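Local coordinates for ralf, proline/betaine transporter (Legionella pneumophila, PDB 4D7Q), which probably acts as a guanine nucleotide exchange factor, here as an engineered chimera joining the Sec7 domain of Legionella RalF to the capping domain of Rickettsia RalF, at residues Asn237-Leu242 and Leu247-Lys252; Ile269-Asp272 and Gly276-Glu279. The protein carries 2 engineered substitutions. One frame throughout, in Å; residues are numbered along the deposited sequence.

Contact 1. Residues Asn237-Leu242 and Leu247-Lys252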
ATOM      1  N   ASN A 237      19.530 -19.189  -3.559  1.00 32.45           N
ATOM      2  CA  ASN A 237      20.404 -18.064  -3.258  1.00 30.80           C
ATOM      3  C   ASN A 237      21.209 -17.703  -4.520  1.00 35.26           C
ATOM      4  O   ASN A 237      22.233 -18.307  -4.821  1.00 35.95           O
ATOM      5  CB  ASN A 237      21.288 -18.358  -2.044  1.00 27.94           C
ATOM      6  CG  ASN A 237      22.261 -17.258  -1.655  1.00 42.33           C
ATOM      7  OD1 ASN A 237      22.304 -16.175  -2.242  1.00 34.64           O
ATOM      8  ND2 ASN A 237      23.067 -17.508  -0.639  1.00 34.74           N
ATOM      9  N   ILE A 238      20.696 -16.736  -5.281  1.00 32.69           N
ATOM     10  CA  ILE A 238      21.309 -16.243  -6.526  1.00 33.18           C
ATOM     11  C   ILE A 238      21.896 -14.831  -6.307  1.00 35.77           C
ATOM     12  O   ILE A 238      22.216 -14.126  -7.260  1.00 36.84           O
ATOM     13  CB  ILE A 238      20.236 -16.289  -7.674  1.00 36.69           C
ATOM     14  CG1 ILE A 238      18.855 -15.755  -7.199  1.00 36.46           C
ATOM     15  CG2 ILE A 238      20.070 -17.730  -8.188  1.00 37.64           C
ATOM     16  CD1 ILE A 238      18.522 -14.348  -7.532  1.00 43.11           C
ATOM     17  N   PHE A 239      22.017 -14.432  -5.038  1.00 31.08           N
ATOM     18  CA  PHE A 239      22.458 -13.108  -4.611  1.00 31.37           C
ATOM     19  C   PHE A 239      23.984 -13.017  -4.472  1.00 38.69           C
ATOM     20  O   PHE A 239      24.547 -13.632  -3.558  1.00 38.35           O
ATOM     21  CB  PHE A 239      21.702 -12.702  -3.322  1.00 32.04           C
ATOM     22  CG  PHE A 239      20.200 -12.815  -3.483  1.00 32.05           C
ATOM     23  CD1 PHE A 239      19.484 -11.848  -4.183  1.00 34.24           C
ATOM     24  CD2 PHE A 239      19.511 -13.911  -2.977  1.00 34.18           C
ATOM     25  CE1 PHE A 239      18.097 -11.968  -4.356  1.00 35.21           C
ATOM     26  CE2 PHE A 239      18.129 -14.038  -3.157  1.00 36.77           C
ATOM     27  CZ  PHE A 239      17.429 -13.064  -3.850  1.00 34.46           C
ATOM     28  N   PRO A 240      24.676 -12.279  -5.390  1.00 37.07           N
ATOM     29  CA  PRO A 240      26.151 -12.216  -5.330  1.00 37.68           C
ATOM     30  C   PRO A 240      26.781 -11.740  -4.016  1.00 40.67           C
ATOM     31  O   PRO A 240      27.885 -12.163  -3.723  1.00 41.00           O
ATOM     32  CB  PRO A 240      26.525 -11.320  -6.523  1.00 39.75           C
ATOM     33  CG  PRO A 240      25.364 -11.398  -7.444  1.00 42.98           C
ATOM     34  CD  PRO A 240      24.162 -11.549  -6.572  1.00 38.09           C
ATOM     35  N   LYS A 241      26.090 -10.898  -3.217  1.00 36.20           N
ATOM     36  CA  LYS A 241      26.636 -10.412  -1.937  1.00 35.38           C
ATOM     37  C   LYS A 241      26.376 -11.393  -0.794  1.00 38.61           C
ATOM     38  O   LYS A 241      26.837 -11.170   0.329  1.00 38.22           O
ATOM     39  CB  LYS A 241      26.089  -9.011  -1.582  1.00 36.52           C
ATOM     40  CG  LYS A 241      26.273  -7.945  -2.665  1.00 38.85           C
ATOM     41  CD  LYS A 241      27.731  -7.535  -2.868  1.00 42.78           C
ATOM     42  CE  LYS A 241      27.832  -6.339  -3.782  1.00 50.35           C
ATOM     43  NZ  LYS A 241      29.092  -6.354  -4.578  1.00 62.76           N
ATOM     44  N   LEU A 242      25.659 -12.454  -1.104  1.00 34.27           N
ATOM     45  CA  LEU A 242      25.281 -13.446  -0.132  1.00 33.47           C
ATOM     46  C   LEU A 242      25.736 -14.879  -0.464  1.00 35.37           C
ATOM     47  O   LEU A 242      25.221 -15.832   0.068  1.00 34.30           O
ATOM     48  CB  LEU A 242      23.771 -13.377   0.091  1.00 32.45           C
ATOM     49  CG  LEU A 242      23.222 -12.111   0.742  1.00 35.82           C
ATOM     50  CD1 LEU A 242      21.712 -12.080   0.675  1.00 34.54           C
ATOM     51  CD2 LEU A 242      23.669 -11.972   2.183  1.00 34.49           C
ATOM     52  N   LEU A 247      21.067 -19.181   3.331  1.00 30.51           N
ATOM     53  CA  LEU A 247      19.757 -18.583   3.450  1.00 29.52           C
ATOM     54  C   LEU A 247      18.608 -19.570   3.479  1.00 33.17           C
ATOM     55  O   LEU A 247      18.684 -20.645   2.975  1.00 31.51           O
ATOM     56  CB  LEU A 247      19.514 -17.572   2.333  1.00 28.63           C
ATOM     57  CG  LEU A 247      20.487 -16.438   2.144  1.00 32.83           C
ATOM     58  CD1 LEU A 247      20.215 -15.655   0.893  1.00 32.23           C
ATOM     59  CD2 LEU A 247      20.603 -15.547   3.361  1.00 31.13           C
ATOM     60  N   THR A 248      17.528 -19.129   4.085  1.00 31.17           N
ATOM     61  CA  THR A 248      16.258 -19.799   4.079  1.00 30.99           C
ATOM     62  C   THR A 248      15.276 -18.931   3.275  1.00 33.08           C
ATOM     63  O   THR A 248      14.976 -17.843   3.660  1.00 31.68           O
ATOM     64  CB  THR A 248      15.813 -20.003   5.526  1.00 36.24           C
ATOM     65  OG1 THR A 248      16.680 -20.940   6.136  1.00 41.75           O
ATOM     66  CG2 THR A 248      14.455 -20.463   5.610  1.00 30.68           C
ATOM     67  N   ILE A 249      14.805 -19.424   2.141  1.00 31.38           N
ATOM     68  CA  ILE A 249      14.000 -18.631   1.247  1.00 31.58           C
ATOM     69  C   ILE A 249      12.611 -19.251   1.026  1.00 37.55           C
ATOM     70  O   ILE A 249      12.479 -20.407   0.710  1.00 34.89           O
ATOM     71  CB  ILE A 249      14.710 -18.332  -0.085  1.00 33.95           C
ATOM     72  CG1 ILE A 249      16.120 -17.815   0.168  1.00 33.12           C
ATOM     73  CG2 ILE A 249      13.897 -17.326  -0.880  1.00 33.44           C
ATOM     74  CD1 ILE A 249      17.008 -17.681  -1.021  1.00 32.35           C
ATOM     75  N   GLU A 250      11.606 -18.422   1.248  1.00 36.13           N
ATOM     76  CA  GLU A 250      10.179 -18.712   1.152  1.00 37.01           C
ATOM     77  C   GLU A 250       9.567 -17.705   0.178  1.00 39.06           C
ATOM     78  O   GLU A 250      10.069 -16.587   0.044  1.00 37.14           O
ATOM     79  CB  GLU A 250       9.557 -18.497   2.546  1.00 39.05           C
ATOM     80  CG  GLU A 250       8.117 -18.944   2.728  1.00 55.28           C
ATOM     81  CD  GLU A 250       7.504 -18.583   4.069  1.00 84.25           C
ATOM     82  OE1 GLU A 250       8.227 -18.632   5.093  1.00 86.67           O
ATOM     83  OE2 GLU A 250       6.292 -18.269   4.098  1.00 77.51           O
ATOM     84  N   PHE A 251       8.486 -18.099  -0.491  1.00 35.70           N
ATOM     85  CA  PHE A 251       7.733 -17.223  -1.384  1.00 34.14           C
ATOM     86  C   PHE A 251       6.277 -17.220  -0.956  1.00 37.66           C
ATOM     87  O   PHE A 251       5.669 -18.285  -0.873  1.00 38.34           O
ATOM     88  CB  PHE A 251       7.884 -17.607  -2.871  1.00 34.98           C
ATOM     89  CG  PHE A 251       7.355 -16.520  -3.783  1.00 35.22           C
ATOM     90  CD1 PHE A 251       8.083 -15.357  -4.000  1.00 37.38           C
ATOM     91  CD2 PHE A 251       6.100 -16.636  -4.378  1.00 36.38           C
ATOM     92  CE1 PHE A 251       7.575 -14.334  -4.807  1.00 37.88           C
ATOM     93  CE2 PHE A 251       5.596 -15.622  -5.193  1.00 37.77           C
ATOM     94  CZ  PHE A 251       6.337 -14.479  -5.407  1.00 35.95           C
ATOM     95  N   LYS A 252       5.726 -16.024  -0.666  1.00 33.23           N
ATOM     96  CA  LYS A 252       4.334 -15.854  -0.241  1.00 31.56           C
ATOM     97  C   LYS A 252       3.532 -15.322  -1.427  1.00 34.66           C
ATOM     98  O   LYS A 252       3.814 -14.236  -1.932  1.00 31.47           O
ATOM     99  CB  LYS A 252       4.239 -14.924   0.976  1.00 33.25           C
ATOM    100  CG  LYS A 252       4.807 -15.546   2.267  1.00 49.48           C
ATOM    101  CD  LYS A 252       4.405 -14.733   3.508  1.00 64.02           C
ATOM    102  CE  LYS A 252       5.074 -15.194   4.786  1.00 80.39           C
ATOM    103  NZ  LYS A 252       4.499 -16.464   5.312  1.00 89.31           N
TER

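Contact 2. Residues Ile269-Asp272 and Gly276-Glu279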
ATOM      1  N   ILE A 269      10.585 -14.056   1.043  1.00 25.71           N
ATOM      2  CA  ILE A 269      10.955 -13.891   2.439  1.00 25.11           C
ATOM      3  C   ILE A 269      12.293 -14.572   2.611  1.00 30.54           C
ATOM      4  O   ILE A 269      12.425 -15.764   2.325  1.00 30.62           O
ATOM      5  CB  ILE A 269       9.846 -14.406   3.421  1.00 28.25           C
ATOM      6  CG1 ILE A 269       8.438 -13.740   3.145  1.00 27.66           C
ATOM      7  CG2 ILE A 269      10.271 -14.261   4.904  1.00 29.73           C
ATOM      8  CD1 ILE A 269       8.345 -12.194   3.262  1.00 28.51           C
ATOM      9  N   ILE A 270      13.314 -13.785   3.002  1.00 27.90           N
ATOM     10  CA  ILE A 270      14.692 -14.262   3.151  1.00 26.25           C
ATOM     11  C   ILE A 270      15.190 -14.114   4.571  1.00 31.63           C
ATOM     12  O   ILE A 270      15.151 -13.017   5.142  1.00 29.61           O
ATOM     13  CB  ILE A 270      15.649 -13.605   2.121  1.00 27.69           C
ATOM     14  CG1 ILE A 270      15.119 -13.776   0.676  1.00 27.54           C
ATOM     15  CG2 ILE A 270      17.085 -14.144   2.261  1.00 26.52           C
ATOM     16  CD1 ILE A 270      15.862 -13.025  -0.404  1.00 32.71           C
ATOM     17  N   LYS A 271      15.702 -15.236   5.123  1.00 30.29           N
ATOM     18  CA  LYS A 271      16.265 -15.289   6.458  1.00 30.73           C
ATOM     19  C   LYS A 271      17.664 -15.852   6.402  1.00 35.13           C
ATOM     20  O   LYS A 271      17.895 -16.851   5.714  1.00 33.92           O
ATOM     21  CB  LYS A 271      15.362 -16.098   7.422  1.00 33.42           C
ATOM     22  CG  LYS A 271      14.015 -15.403   7.682  1.00 40.95           C
ATOM     23  CD  LYS A 271      13.050 -16.232   8.503  1.00 47.06           C
ATOM     24  CE  LYS A 271      11.725 -15.517   8.639  1.00 53.64           C
ATOM     25  NZ  LYS A 271      10.599 -16.459   8.904  1.00 61.15           N
ATOM     26  N   ASP A 272      18.589 -15.214   7.096  1.00 32.16           N
ATOM     27  CA  ASP A 272      19.938 -15.731   7.209  1.00 33.09           C
ATOM     28  C   ASP A 272      20.195 -16.488   8.498  1.00 40.31           C
ATOM     29  O   ASP A 272      19.295 -16.734   9.248  1.00 38.91           O
ATOM     30  CB  ASP A 272      20.995 -14.664   6.958  1.00 34.54           C
ATOM     31  CG  ASP A 272      20.978 -13.539   7.962  1.00 42.60           C
ATOM     32  OD1 ASP A 272      20.676 -13.735   9.129  1.00 43.46           O
ATOM     33  OD2 ASP A 272      21.275 -12.428   7.559  1.00 45.24           O
ATOM     34  N   GLY A 276      18.599 -12.468  10.753  1.00 36.73           N
ATOM     35  CA  GLY A 276      18.239 -11.396   9.837  1.00 34.11           C
ATOM     36  C   GLY A 276      17.073 -11.827   8.971  1.00 34.25           C
ATOM     37  O   GLY A 276      17.032 -12.980   8.526  1.00 32.07           O
ATOM     38  N   ALA A 277      16.083 -10.934   8.788  1.00 29.95           N
ATOM     39  CA  ALA A 277      14.903 -11.212   7.972  1.00 29.03           C
ATOM     40  C   ALA A 277      14.559 -10.016   7.096  1.00 32.10           C
ATOM     41  O   ALA A 277      14.642  -8.870   7.539  1.00 30.40           O
ATOM     42  CB  ALA A 277      13.721 -11.630   8.835  1.00 29.36           C
ATOM     43  N   ALA A 278      14.257 -10.284   5.815  1.00 28.98           N
ATOM     44  CA  ALA A 278      13.988  -9.234   4.832  1.00 27.81           C
ATOM     45  C   ALA A 278      13.006  -9.706   3.779  1.00 28.80           C
ATOM     46  O   ALA A 278      12.922 -10.904   3.506  1.00 28.72           O
ATOM     47  CB  ALA A 278      15.290  -8.788   4.178  1.00 28.77           C
ATOM     48  N   GLU A 279      12.284  -8.767   3.168  1.00 24.16           N
ATOM     49  CA  GLU A 279      11.270  -9.108   2.177  1.00 24.71           C
ATOM     50  C   GLU A 279      11.497  -8.440   0.815  1.00 27.16           C
ATOM     51  O   GLU A 279      11.820  -7.249   0.754  1.00 26.01           O
ATOM     52  CB  GLU A 279       9.893  -8.721   2.759  1.00 25.95           C
ATOM     53  CG  GLU A 279       8.718  -8.763   1.799  1.00 31.28           C
ATOM     54  CD  GLU A 279       7.451  -8.128   2.340  1.00 42.46           C
ATOM     55  OE1 GLU A 279       7.547  -7.216   3.189  1.00 38.90           O
ATOM     56  OE2 GLU A 279       6.354  -8.545   1.912  1.00 31.95           O
TER

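Contact 1. Residues Asn237-Leu242 and Leu247-Lys252
Asn237 receives a methyl group of Leu247 on the flat of its side-chain amide: Leu247 CD1 lies almost straight above Asn237 CG, 3.6 Å away, and 3.7 Å from Asn237 ND2, and the two side chains cross at about a right angle. The amide reaches this place with CG trans to the main-chain nitrogen (chi1 179°). Its plane is set from within the loop. Asn237 ND2 donates to Leu242 O over 2.8 Å in a nearly straight bond (166° at the hydrogen), the carbonyl oxygen lying close to the amide plane of Asn237, while the donor stands well above the carbonyl plane of Leu242. Asn237 OD1 accepts a weak bond from the backbone N of Phe239. With the polar edge thus engaged by its own loop, the amide face remains for apolar packing. At the backbone of the same residue, Ile249 CD1 rests 3.9 Å from Asn237 N. Phe239 follows, meeting the same two side chains: Ile249 CD1 approaches the ring at its edge, 4.4 Å from Phe239 CE2, and Leu247 CD1 stands obliquely, 4.3 Å from Phe239 CD2. One face of the ring is overlain near its rim by Ile238 CD1 of the same loop. The turn closes where Leu242 N bonds to Phe239 O (2.9 Å), which brings Leu242 CD1 to 3.9 Å from Leu247 CD1. One methyl of Leu247 therefore touches Asn237, Phe239 and Leu242 together. No hydrogen bond joins the segments. This is apolar packing inside the capping domain, fastening the loop after helix 220-230 to the start of edge strand 248-252; Ile238 turns to helix 220-230, Leu242 to helix 313-325, and Leu247 meets Ile270 of strand 264-271.

Contact 2. Residues Ile269-Asp272 and Gly276-Glu279
The carboxylate of Asp272 receives the backbone N of Gly276 from above its plane, 40° out of it, with 2.9 Å between Gly276 N and Asp272 OD1. This bond closes the turn end of an antiparallel beta hairpin, formed by strands 264-271 and 277-283 of the capping domain. Asp272 CG is placed between its own N and carbonyl carbon (chi1 63°), which folds the carboxylate back toward Gly276. OD1 also accepts the backbone N of Lys274, two residues on, as in an Asx turn, and OD2 is bonded by NE2 of Gln314 in helix 313-325; partners on both oxygens fix the group in place. Asp272 N in turn donates to Gly276 O over 3.1 Å, so backbone and side chain of Asp272 grip Gly276 together. Further into the hairpin, Ile270 and Ala278 form a hydrogen-bonded pair, Ile270 N to Ala278 O and Ala278 N to Ile270 O both 3.0 Å. Lys271 with Ala277 and Ile269 with Glu279 are the flanking non-hydrogen-bonded pairs. The face carrying Ile270 and Ala278 is covered by helix 313-325, where both meet Ile322. On the other face, Lys271 CG lies 4.0 Å from Ala277 CB, beyond which the lysine chain leads away from the partner strand. Glu279 carries its polar end on to Ser267 OG and a glycerol, probably from the crystallisation liquor, both bonded to OE2, leaving the aliphatic part of its chain to Ile269. There the two side chains pass at a slant, with Ile269 CD1 touching Glu279 CG at 3.7 Å and Glu279 CB at 3.8 Å.

How the contacts relate
Contacts 1 and 2 follow one another along the chain, the first closing before the second opens, and their centres are about 8 Å apart. Both belong to the capping domain, the Rickettsia part of the chimera, and share one antiparallel sheet: strand 248-252 is one of its two outermost strands, 264-271 comes next and 277-283 third. Backbone pairing joins them, since Thr248 N lies 2.8 Å from Lys271 O and Glu250 O 2.8 Å from Ile269 N, both probable hydrogen bonds. Packing continues the join, with Leu247 against Asp272. Phe239 of the contact 1 loop also reaches the first strand of the hairpin, at Ile270, whose side chain also meets helix 313-325.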